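Local coordinates for B12-binding domain-containing protein (Kitasatospora setae, PDB 6WTF) that probably methylates C2 of tryptophan, as a cobalamin-dependent radical SAM enzyme that carries a [4Fe-4S] cluster, at residues 219-224 against 267-272; 306-311 against 329-334; 37-42 against 203-208. All blocks are in the same frame, centred on the assembly; numbering follows the deposited sequence.

Along the chain the three contacts come in series: contact 3 closes before contact 1 opens, and contact 1 closes before contact 2 opens. Contacts 1 and 2 share one curled sheet of the radical SAM core, in which strands 219-221, 266-269, 304-309 and 327-335 run parallel and side by side. Their centres are about 12 Å apart, strands 266-269 and 304-309 touch, and both contacts reach the bound S-5'-azamethionine-5'-deoxyadenosine. Contact 3 lies on strand 35-40, an outermost strand of the separate B12-binding-domain sheet; its centre is about 20 Å from that of contact 1 and about 31 Å from that of contact 2. It thus joins the cobalamin domain to the chain leading into the core.

Contact 1: residues 219-224 against 267-272; sequences GSILTK and QHTTDS. With SA8 (S-5'-azamethionine-5'-deoxyadenosine), chain E.
Asp-271 meets two backbone N-H groups and the Thr-223 hydroxyl at the tight end of this contact, where one carboxylate takes three hydrogen bonds. Asp-271 OD1 accepts from Thr-223 N at 2.8 Å on the syn lone pair, and from Lys-224 N at 3.0 Å, a donor standing 51° out of the carboxylate plane. Asp-271 OD2 receives Thr-223 OG1 in a short bond of 2.5 Å, on the syn side but 25° out of that plane; OG1 lies between its backbone N and carbonyl carbon (chi1 88°), which brings it to the carboxylate. Before this point the backbones pair as parallel strands: His-268 N bonds to Gly-219 O at 2.7 Å, Ile-221 N to His-268 O, and Thr-270 N to Ile-221 O. Thr-270 CG2 also presses against CB of Ser-220 (3.6 Å), which shares a sheet face with His-268; cobalamin touches both.

Contacts slacken on the Lys-224 side. Lys-224 NZ stands 3.7 Å from Asp-271 OD2, a long salt bridge, while its hydrogen bonds go to the carbonyls of Leu-276 and Phe-274. Farther on, a water donates to Lys-224 O and accepts from Ser-272 N.

Three donors and a nearby lysine would favour an ionised carboxylate. The chain so fixed leads directly to Ser-272, whose O accepts from the amino N of S-5'-azamethionine-5'-deoxyadenosine at 2.7 Å, consistent with a second-shell role for Asp-271.

Contact 2: residues 306-311 against 329-334; sequences WVYCQP and GVNVGS. With TRP (tryptophan), chain F; SA8 (S-5'-azamethionine-5'-deoxyadenosine), chain E.
Val-307 and Val-330 meet through their CG2 methyls at 3.7 Å, at the apolar centre of two parallel strands in a beta-alpha-beta unit. The other methyl of Val-330, CG1, lies 3.8 Å from Cys-309 CB, and farther along Pro-311 CG sits equally near Val-332 CG2. Helix 357-369 touches both Val-330 and Val-332 from this side. Between the strands, Asn-331 N bonds to Val-307 O nearly straight (176°), Cys-309 N to Asn-331 O and Gly-333 N to Cys-309 O.

On the opposite face Trp-306 reaches across to Gly-329, Trp-306 CE3 lying 3.5 Å from Gly-329 CA. Next come Tyr-308 and Asn-331, side by side, with ring and amide planes 89° apart. Asn-331 CG, anti to its backbone N (chi1 179°), is carried along the tyrosine ring to within 3.6 Å of Tyr-308 CE1 at the edge. One face of that ring is covered by CB of S-5'-azamethionine-5'-deoxyadenosine.

At the polar edge Tyr-308 OH donates to the carboxylate O of the bound tryptophan, modelled very short at 2.5 Å. Asn-331 ND2, bonded to Glu-377, stands 3.1 Å from tryptophan OXT. The paired strands therefore hold a tyrosine that touches both the tryptophan, the probable substrate, and the S-adenosylmethionine analogue, which would help set their mutual position.

Contact 3: residues 37-42 against 203-208; sequences EVLDLT and VPRKVD
Val-38 N bonds to Arg-205 O at 2.8 Å, with an N-H...O angle of 159° but well above the carbonyl plane; Glu-37 CA adds a weaker CA-H...O contact to the same oxygen. The exchange is returned by Arg-205 CA, whose hydrogen faces Val-38 O. Arg-205 presents its carbonyl from the third place of a type II turn running from Val-203 to Lys-206, where its phi of 55° is the expected positive value.

Beyond the backbone, the Glu-37 and Arg-205 side chains lie alongside and point the same way. Arg-205 NH1 forms a salt bridge with Glu-37 OE2 at 3.6 Å; this oxygen meets the guanidinium at its edge, though carboxylate and guanidinium planes are 72° apart. Each charge has another partner: Glu-37 OE1 binds Tyr-55 and Arg-59, and Arg-205 NH2 binds Glu-58. Further along, Val-38 CG1 packs on Val-207 CG2 at 4.0 Å, with Leu-22 of helix 20-31 touching both valines.

A water closes the far end, donating to Asp-40 OD2 at 2.6 Å and accepting from Asp-208 N, the N-cap residue of helix 209-216. Strand 35-40, an outermost strand of the cobalamin-domain sheet, is thus held to the turn by one direct backbone hydrogen bond and a salt bridge whose charges are partnered on both sides, which would spread the charge over several groups.

Contact 1: residues 219-224 against 267-272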
loop_
_atom_site.group_PDB
_atom_site.type_symbol
_atom_site.label_atom_id
_atom_site.label_comp_id
_atom_site.label_asym_id
_atom_site.label_seq_id
_atom_site.Cartn_x
_atom_site.Cartn_y
_atom_site.Cartn_z
ATOM N N GLY A 219 1.645 -11.358 9.127
ATOM C CA GLY A 219 0.456 -10.719 9.638
ATOM C C GLY A 219 0.628 -9.207 9.574
ATOM O O GLY A 219 1.692 -8.689 9.236
ATOM N N SER A 220 -0.442 -8.496 9.927
ATOM C CA SER A 220 -0.464 -7.044 9.789
ATOM C C SER A 220 -1.190 -6.413 10.966
ATOM O O SER A 220 -2.043 -7.041 11.598
ATOM C CB SER A 220 -1.141 -6.616 8.485
ATOM O OG SER A 220 -2.405 -7.240 8.348
ATOM N N ILE A 221 -0.840 -5.163 11.258
ATOM C CA ILE A 221 -1.451 -4.436 12.367
ATOM C C ILE A 221 -1.409 -2.949 12.061
ATOM O O ILE A 221 -0.379 -2.413 11.639
ATOM C CB ILE A 221 -0.774 -4.735 13.722
ATOM C CG1 ILE A 221 -1.477 -3.971 14.845
ATOM C CG2 ILE A 221 0.716 -4.423 13.698
ATOM C CD1 ILE A 221 -2.914 -4.374 15.028
ATOM N N LEU A 222 -2.544 -2.291 12.273
ATOM C CA LEU A 222 -2.687 -0.857 12.079
ATOM C C LEU A 222 -2.711 -0.176 13.439
ATOM O O LEU A 222 -3.493 -0.560 14.315
ATOM C CB LEU A 222 -3.975 -0.548 11.316
ATOM C CG LEU A 222 -4.348 0.928 11.183
ATOM C CD1 LEU A 222 -3.353 1.628 10.285
ATOM C CD2 LEU A 222 -5.775 1.069 10.640
ATOM N N THR A 223 -1.861 0.829 13.615
ATOM C CA THR A 223 -1.895 1.624 14.834
ATOM C C THR A 223 -2.483 3.010 14.633
ATOM O O THR A 223 -3.007 3.587 15.588
ATOM C CB THR A 223 -0.487 1.766 15.421
ATOM O OG1 THR A 223 0.150 2.912 14.848
ATOM C CG2 THR A 223 0.338 0.528 15.100
ATOM N N LYS A 224 -2.419 3.550 13.418
ATOM C CA LYS A 224 -2.954 4.874 13.146
ATOM C C LYS A 224 -3.128 5.050 11.646
ATOM O O LYS A 224 -2.300 4.590 10.855
ATOM C CB LYS A 224 -2.042 5.973 13.713
ATOM C CG LYS A 224 -0.572 5.872 13.281
ATOM C CD LYS A 224 0.349 6.488 14.340
ATOM C CE LYS A 224 1.801 6.011 14.210
ATOM N NZ LYS A 224 2.414 6.377 12.892
ATOM N N GLN A 267 4.537 -9.669 12.339
ATOM C CA GLN A 267 3.471 -8.699 12.119
ATOM C C GLN A 267 4.054 -7.426 11.515
ATOM O O GLN A 267 4.951 -6.804 12.098
ATOM C CB GLN A 267 2.723 -8.406 13.422
ATOM C CG GLN A 267 2.070 -9.649 14.040
ATOM C CD GLN A 267 1.348 -9.357 15.349
ATOM O OE1 GLN A 267 1.111 -8.198 15.698
ATOM N NE2 GLN A 267 1.009 -10.415 16.090
ATOM N N HIS A 268 3.543 -7.039 10.354
ATOM C CA HIS A 268 3.993 -5.839 9.665
ATOM C C HIS A 268 3.023 -4.707 9.966
ATOM O O HIS A 268 1.810 -4.861 9.774
ATOM C CB HIS A 268 4.080 -6.068 8.156
ATOM C CG HIS A 268 4.964 -5.086 7.445
ATOM N ND1 HIS A 268 4.723 -3.729 7.445
ATOM C CD2 HIS A 268 6.084 -5.269 6.706
ATOM C CE1 HIS A 268 5.662 -3.117 6.745
ATOM N NE2 HIS A 268 6.500 -4.028 6.287
ATOM N N THR A 269 3.546 -3.585 10.458
ATOM C CA THR A 269 2.682 -2.441 10.695
ATOM C C THR A 269 2.174 -1.905 9.366
ATOM O O THR A 269 2.854 -1.980 8.342
ATOM C CB THR A 269 3.408 -1.342 11.465
ATOM O OG1 THR A 269 4.552 -0.892 10.723
ATOM C CG2 THR A 269 3.833 -1.862 12.818
ATOM N N THR A 270 0.937 -1.410 9.377
ATOM C CA THR A 270 0.310 -0.890 8.171
ATOM C C THR A 270 0.074 0.612 8.259
ATOM O O THR A 270 -0.727 1.158 7.497
ATOM C CB THR A 270 -0.994 -1.632 7.878
ATOM O OG1 THR A 270 -1.921 -1.432 8.950
ATOM C CG2 THR A 270 -0.726 -3.124 7.715
ATOM N N ASP A 271 0.748 1.286 9.188
ATOM C CA ASP A 271 0.740 2.737 9.213
ATOM C C ASP A 271 1.425 3.284 7.968
ATOM O O ASP A 271 2.230 2.609 7.321
ATOM C CB ASP A 271 1.462 3.268 10.452
ATOM C CG ASP A 271 0.883 2.737 11.743
ATOM O OD1 ASP A 271 -0.264 2.248 11.737
ATOM O OD2 ASP A 271 1.587 2.801 12.771
ATOM N N SER A 272 1.086 4.526 7.626
ATOM C CA SER A 272 1.856 5.224 6.603
ATOM C C SER A 272 3.332 5.249 6.974
ATOM O O SER A 272 4.192 4.868 6.172
ATOM C CB SER A 272 1.313 6.640 6.412
ATOM O OG SER A 272 0.070 6.609 5.742
HETATM N N SA8 E . 4.144 4.108 3.576
HETATM C CA SA8 E . 5.136 4.136 2.487
HETATM C C SA8 E . 4.706 3.207 1.359
HETATM O O SA8 E . 5.055 3.650 0.192
HETATM O OXT SA8 E . 4.098 2.164 1.547
HETATM C CB SA8 E . 6.567 3.754 2.987
HETATM C CG SA8 E . 7.661 4.386 2.137
HETATM N ND SA8 E . 7.856 3.729 0.843
HETATM C CE SA8 E . 8.228 2.321 1.027
HETATM C "C5'" SA8 E . 8.776 4.476 -0.010
HETATM C "C4'" SA8 E . 9.053 3.791 -1.335
HETATM O "O4'" SA8 E . 7.810 3.505 -2.009
HETATM C "C3'" SA8 E . 9.804 4.675 -2.320
HETATM O "O3'" SA8 E . 11.203 4.660 -2.064
HETATM C "C2'" SA8 E . 9.456 4.017 -3.659
HETATM O "O2'" SA8 E . 10.318 2.919 -3.934
HETATM C "C1'" SA8 E . 8.019 3.522 -3.413
HETATM N N9 SA8 E . 6.983 4.348 -4.027
HETATM C C8 SA8 E . 5.975 5.026 -3.394
HETATM N N7 SA8 E . 5.200 5.709 -4.203
HETATM C C5 SA8 E . 5.735 5.461 -5.459
HETATM C C6 SA8 E . 5.367 5.887 -6.751
HETATM N N6 SA8 E . 4.359 6.731 -7.001
HETATM N N1 SA8 E . 6.094 5.426 -7.794
HETATM C C2 SA8 E . 7.124 4.609 -7.550
HETATM N N3 SA8 E . 7.572 4.155 -6.377
HETATM C C4 SA8 E . 6.831 4.618 -5.365
HETATM O O HOH W 1 -0.284 6.037 9.337
#

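Contact 2: residues 306-311 against 329-334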
loop_
_atom_site.group_PDB
_atom_site.type_symbol
_atom_site.label_atom_id
_atom_site.label_comp_id
_atom_site.label_asym_id
_atom_site.label_seq_id
_atom_site.Cartn_x
_atom_site.Cartn_y
_atom_site.Cartn_z
ATOM N N TRP A 306 7.632 -5.887 12.239
ATOM C CA TRP A 306 8.260 -5.286 11.069
ATOM C C TRP A 306 7.539 -3.983 10.756
ATOM O O TRP A 306 6.305 -3.945 10.748
ATOM C CB TRP A 306 8.217 -6.237 9.872
ATOM C CG TRP A 306 8.766 -7.605 10.189
ATOM C CD1 TRP A 306 8.086 -8.653 10.741
ATOM C CD2 TRP A 306 10.115 -8.059 9.997
ATOM N NE1 TRP A 306 8.923 -9.732 10.893
ATOM C CE2 TRP A 306 10.174 -9.394 10.445
ATOM C CE3 TRP A 306 11.274 -7.467 9.484
ATOM C CZ2 TRP A 306 11.347 -10.150 10.396
ATOM C CZ3 TRP A 306 12.438 -8.216 9.437
ATOM C CH2 TRP A 306 12.465 -9.545 9.893
ATOM N N VAL A 307 8.303 -2.912 10.515
ATOM C CA VAL A 307 7.748 -1.566 10.484
ATOM C C VAL A 307 8.270 -0.775 9.290
ATOM O O VAL A 307 9.291 -1.108 8.680
ATOM C CB VAL A 307 8.044 -0.792 11.790
ATOM C CG1 VAL A 307 7.400 -1.480 12.982
ATOM C CG2 VAL A 307 9.550 -0.654 11.998
ATOM N N TYR A 308 7.529 0.280 8.956
ATOM C CA TYR A 308 7.961 1.338 8.051
ATOM C C TYR A 308 8.381 2.550 8.870
ATOM O O TYR A 308 7.738 2.884 9.868
ATOM C CB TYR A 308 6.842 1.752 7.090
ATOM C CG TYR A 308 6.727 0.936 5.820
ATOM C CD1 TYR A 308 7.855 0.530 5.118
ATOM C CD2 TYR A 308 5.480 0.583 5.318
ATOM C CE1 TYR A 308 7.738 -0.214 3.949
ATOM C CE2 TYR A 308 5.355 -0.157 4.160
ATOM C CZ TYR A 308 6.482 -0.554 3.480
ATOM O OH TYR A 308 6.344 -1.289 2.326
ATOM N N CYS A 309 9.465 3.200 8.460
ATOM C CA CYS A 309 9.902 4.415 9.129
ATOM C C CYS A 309 10.427 5.420 8.114
ATOM O O CYS A 309 10.866 5.059 7.019
ATOM C CB CYS A 309 10.994 4.140 10.183
ATOM S SG CYS A 309 10.392 3.538 11.794
ATOM N N GLN A 310 10.348 6.684 8.490
ATOM C CA GLN A 310 11.112 7.751 7.871
ATOM C C GLN A 310 12.390 7.961 8.671
ATOM O O GLN A 310 12.472 7.549 9.832
ATOM C CB GLN A 310 10.288 9.035 7.825
ATOM C CG GLN A 310 9.242 9.036 6.738
ATOM C CD GLN A 310 9.857 8.983 5.359
ATOM O OE1 GLN A 310 10.499 9.937 4.916
ATOM N NE2 GLN A 310 9.674 7.866 4.675
ATOM N N PRO A 311 13.419 8.573 8.071
ATOM C CA PRO A 311 14.699 8.710 8.788
ATOM C C PRO A 311 14.586 9.476 10.092
ATOM O O PRO A 311 15.406 9.264 10.994
ATOM C CB PRO A 311 15.588 9.437 7.775
ATOM C CG PRO A 311 14.998 9.071 6.444
ATOM C CD PRO A 311 13.518 9.065 6.685
ATOM N N GLY A 329 12.819 -5.776 12.126
ATOM C CA GLY A 329 13.340 -5.080 10.967
ATOM C C GLY A 329 12.677 -3.736 10.783
ATOM O O GLY A 329 11.522 -3.532 11.169
ATOM N N VAL A 330 13.419 -2.812 10.178
ATOM C CA VAL A 330 12.928 -1.481 9.856
ATOM C C VAL A 330 13.221 -1.207 8.388
ATOM O O VAL A 330 14.361 -1.355 7.939
ATOM C CB VAL A 330 13.576 -0.396 10.741
ATOM C CG1 VAL A 330 13.112 0.993 10.305
ATOM C CG2 VAL A 330 13.262 -0.640 12.210
ATOM N N ASN A 331 12.188 -0.838 7.641
ATOM C CA ASN A 331 12.337 -0.316 6.290
ATOM C C ASN A 331 12.238 1.201 6.376
ATOM O O ASN A 331 11.219 1.730 6.836
ATOM C CB ASN A 331 11.267 -0.891 5.358
ATOM C CG ASN A 331 11.369 -0.362 3.936
ATOM O OD1 ASN A 331 11.296 0.842 3.702
ATOM N ND2 ASN A 331 11.532 -1.267 2.979
ATOM N N VAL A 332 13.302 1.893 5.967
ATOM C CA VAL A 332 13.378 3.349 6.036
ATOM C C VAL A 332 13.385 3.911 4.618
ATOM O O VAL A 332 14.237 3.550 3.794
ATOM C CB VAL A 332 14.603 3.823 6.838
ATOM C CG1 VAL A 332 15.899 3.251 6.273
ATOM C CG2 VAL A 332 14.651 5.343 6.872
ATOM N N GLY A 333 12.432 4.794 4.338
ATOM C CA GLY A 333 12.358 5.435 3.041
ATOM C C GLY A 333 13.237 6.664 2.955
ATOM O O GLY A 333 12.739 7.789 2.833
ATOM N N SER A 334 14.554 6.461 3.027
ATOM C CA SER A 334 15.480 7.579 2.898
ATOM C C SER A 334 15.363 8.219 1.520
ATOM O O SER A 334 15.461 9.445 1.386
ATOM C CB SER A 334 16.907 7.106 3.159
ATOM O OG SER A 334 17.004 6.491 4.432
HETATM N N TRP F . 9.919 -1.569 -1.193
HETATM C CA TRP F . 8.705 -1.843 -0.431
HETATM C C TRP F . 9.042 -2.631 0.827
HETATM O O TRP F . 8.223 -2.750 1.741
HETATM C CB TRP F . 7.685 -2.612 -1.281
HETATM C CG TRP F . 7.444 -1.998 -2.631
HETATM C CD1 TRP F . 7.940 -2.431 -3.823
HETATM C CD2 TRP F . 6.652 -0.838 -2.923
HETATM N NE1 TRP F . 7.508 -1.615 -4.841
HETATM C CE2 TRP F . 6.716 -0.629 -4.316
HETATM C CE3 TRP F . 5.897 0.043 -2.143
HETATM C CZ2 TRP F . 6.058 0.426 -4.947
HETATM C CZ3 TRP F . 5.238 1.092 -2.774
HETATM C CH2 TRP F . 5.323 1.271 -4.162
HETATM O OXT TRP F . 10.150 -3.164 0.947
HETATM N N SA8 E . 4.144 4.108 3.576
HETATM C CA SA8 E . 5.136 4.136 2.487
HETATM C C SA8 E . 4.706 3.207 1.359
HETATM O O SA8 E . 5.055 3.650 0.192
HETATM O OXT SA8 E . 4.098 2.164 1.547
HETATM C CB SA8 E . 6.567 3.754 2.987
HETATM C CG SA8 E . 7.661 4.386 2.137
HETATM N ND SA8 E . 7.856 3.729 0.843
HETATM C CE SA8 E . 8.228 2.321 1.027
HETATM C "C5'" SA8 E . 8.776 4.476 -0.010
HETATM C "C4'" SA8 E . 9.053 3.791 -1.335
HETATM O "O4'" SA8 E . 7.810 3.505 -2.009
HETATM C "C3'" SA8 E . 9.804 4.675 -2.320
HETATM O "O3'" SA8 E . 11.203 4.660 -2.064
HETATM C "C2'" SA8 E . 9.456 4.017 -3.659
HETATM O "O2'" SA8 E . 10.318 2.919 -3.934
HETATM C "C1'" SA8 E . 8.019 3.522 -3.413
HETATM N N9 SA8 E . 6.983 4.348 -4.027
HETATM C C8 SA8 E . 5.975 5.026 -3.394
HETATM N N7 SA8 E . 5.200 5.709 -4.203
HETATM C C5 SA8 E . 5.735 5.461 -5.459
HETATM C C6 SA8 E . 5.367 5.887 -6.751
HETATM N N6 SA8 E . 4.359 6.731 -7.001
HETATM N N1 SA8 E . 6.094 5.426 -7.794
HETATM C C2 SA8 E . 7.124 4.609 -7.550
HETATM N N3 SA8 E . 7.572 4.155 -6.377
HETATM C C4 SA8 E . 6.831 4.618 -5.365
HETATM O O HOH W 2 9.569 7.269 1.905
#

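Contact 3: residues 37-42 against 203-208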
loop_
_atom_site.group_PDB
_atom_site.type_symbol
_atom_site.label_atom_id
_atom_site.label_comp_id
_atom_site.label_asym_id
_atom_site.label_seq_id
_atom_site.Cartn_x
_atom_site.Cartn_y
_atom_site.Cartn_z
ATOM N N GLU A 37 -20.234 -11.713 5.014
ATOM C CA GLU A 37 -19.560 -12.856 4.414
ATOM C C GLU A 37 -18.483 -12.351 3.463
ATOM O O GLU A 37 -18.705 -11.402 2.706
ATOM C CB GLU A 37 -20.552 -13.770 3.682
ATOM C CG GLU A 37 -21.483 -14.529 4.634
ATOM C CD GLU A 37 -22.472 -15.435 3.922
ATOM O OE1 GLU A 37 -22.831 -15.141 2.766
ATOM O OE2 GLU A 37 -22.893 -16.448 4.520
ATOM N N VAL A 38 -17.312 -12.978 3.522
ATOM C CA VAL A 38 -16.162 -12.597 2.710
ATOM C C VAL A 38 -15.929 -13.681 1.667
ATOM O O VAL A 38 -15.861 -14.871 2.003
ATOM C CB VAL A 38 -14.903 -12.394 3.573
ATOM C CG1 VAL A 38 -13.712 -12.015 2.703
ATOM C CG2 VAL A 38 -15.142 -11.340 4.643
ATOM N N LEU A 39 -15.818 -13.272 0.403
ATOM C CA LEU A 39 -15.326 -14.131 -0.672
ATOM C C LEU A 39 -13.915 -13.669 -1.009
ATOM O O LEU A 39 -13.724 -12.561 -1.524
ATOM C CB LEU A 39 -16.223 -14.072 -1.906
ATOM C CG LEU A 39 -17.571 -14.784 -1.823
ATOM C CD1 LEU A 39 -18.301 -14.662 -3.153
ATOM C CD2 LEU A 39 -17.395 -16.242 -1.427
ATOM N N ASP A 40 -12.933 -14.510 -0.715
ATOM C CA ASP A 40 -11.526 -14.180 -0.908
ATOM C C ASP A 40 -11.026 -14.958 -2.119
ATOM O O ASP A 40 -10.934 -16.189 -2.079
ATOM C CB ASP A 40 -10.720 -14.512 0.345
ATOM C CG ASP A 40 -9.324 -13.929 0.320
ATOM O OD1 ASP A 40 -8.946 -13.262 -0.672
ATOM O OD2 ASP A 40 -8.600 -14.141 1.311
ATOM N N LEU A 41 -10.704 -14.240 -3.190
ATOM C CA LEU A 41 -10.305 -14.869 -4.440
ATOM C C LEU A 41 -8.795 -15.033 -4.579
ATOM O O LEU A 41 -8.341 -15.539 -5.611
ATOM C CB LEU A 41 -10.853 -14.065 -5.624
ATOM C CG LEU A 41 -12.355 -13.769 -5.583
ATOM C CD1 LEU A 41 -12.776 -12.939 -6.798
ATOM C CD2 LEU A 41 -13.187 -15.061 -5.477
ATOM N N THR A 42 -8.014 -14.626 -3.571
ATOM C CA THR A 42 -6.557 -14.714 -3.658
ATOM C C THR A 42 -6.093 -16.146 -3.899
ATOM O O THR A 42 -5.142 -16.380 -4.654
ATOM C CB THR A 42 -5.920 -14.149 -2.386
ATOM O OG1 THR A 42 -6.427 -12.831 -2.147
ATOM C CG2 THR A 42 -4.399 -14.081 -2.519
ATOM N N VAL A 203 -12.189 -19.729 9.650
ATOM C CA VAL A 203 -13.626 -19.473 9.642
ATOM C C VAL A 203 -14.078 -19.321 8.193
ATOM O O VAL A 203 -13.515 -18.485 7.466
ATOM C CB VAL A 203 -13.994 -18.228 10.463
ATOM C CG1 VAL A 203 -15.509 -18.036 10.470
ATOM C CG2 VAL A 203 -13.476 -18.352 11.884
ATOM N N PRO A 204 -15.056 -20.100 7.732
ATOM C CA PRO A 204 -15.556 -19.930 6.362
ATOM C C PRO A 204 -16.173 -18.556 6.159
ATOM O O PRO A 204 -16.782 -17.982 7.065
ATOM C CB PRO A 204 -16.609 -21.034 6.229
ATOM C CG PRO A 204 -16.244 -22.040 7.279
ATOM C CD PRO A 204 -15.677 -21.247 8.413
ATOM N N ARG A 205 -16.000 -18.032 4.944
ATOM C CA ARG A 205 -16.547 -16.738 4.538
ATOM C C ARG A 205 -16.118 -15.618 5.483
ATOM O O ARG A 205 -16.852 -14.649 5.699
ATOM C CB ARG A 205 -18.074 -16.793 4.404
ATOM C CG ARG A 205 -18.539 -17.926 3.497
ATOM C CD ARG A 205 -19.503 -17.461 2.417
ATOM N NE ARG A 205 -19.746 -18.509 1.424
ATOM C CZ ARG A 205 -20.921 -19.109 1.231
ATOM N NH1 ARG A 205 -21.982 -18.769 1.959
ATOM N NH2 ARG A 205 -21.041 -20.052 0.302
ATOM N N LYS A 206 -14.925 -15.755 6.052
ATOM C CA LYS A 206 -14.252 -14.690 6.776
ATOM C C LYS A 206 -12.797 -14.705 6.334
ATOM O O LYS A 206 -12.303 -15.714 5.826
ATOM C CB LYS A 206 -14.368 -14.870 8.302
ATOM C CG LYS A 206 -15.800 -14.826 8.834
ATOM C CD LYS A 206 -16.354 -13.409 8.799
ATOM C CE LYS A 206 -17.736 -13.317 9.428
ATOM N NZ LYS A 206 -18.746 -14.116 8.675
ATOM N N VAL A 207 -12.114 -13.567 6.496
ATOM C CA VAL A 207 -10.697 -13.510 6.148
ATOM C C VAL A 207 -9.926 -14.490 7.021
ATOM O O VAL A 207 -10.049 -14.480 8.251
ATOM C CB VAL A 207 -10.162 -12.078 6.294
ATOM C CG1 VAL A 207 -8.636 -12.078 6.308
ATOM C CG2 VAL A 207 -10.679 -11.207 5.161
ATOM N N ASP A 208 -9.129 -15.347 6.377
ATOM C CA ASP A 208 -8.407 -16.440 7.038
ATOM C C ASP A 208 -6.957 -16.012 7.253
ATOM O O ASP A 208 -6.084 -16.254 6.420
ATOM C CB ASP A 208 -8.507 -17.712 6.206
ATOM C CG ASP A 208 -8.003 -18.937 6.941
ATOM O OD1 ASP A 208 -7.433 -18.792 8.046
ATOM O OD2 ASP A 208 -8.180 -20.052 6.407
HETATM O O HOH W 3 -9.241 -15.383 3.561
#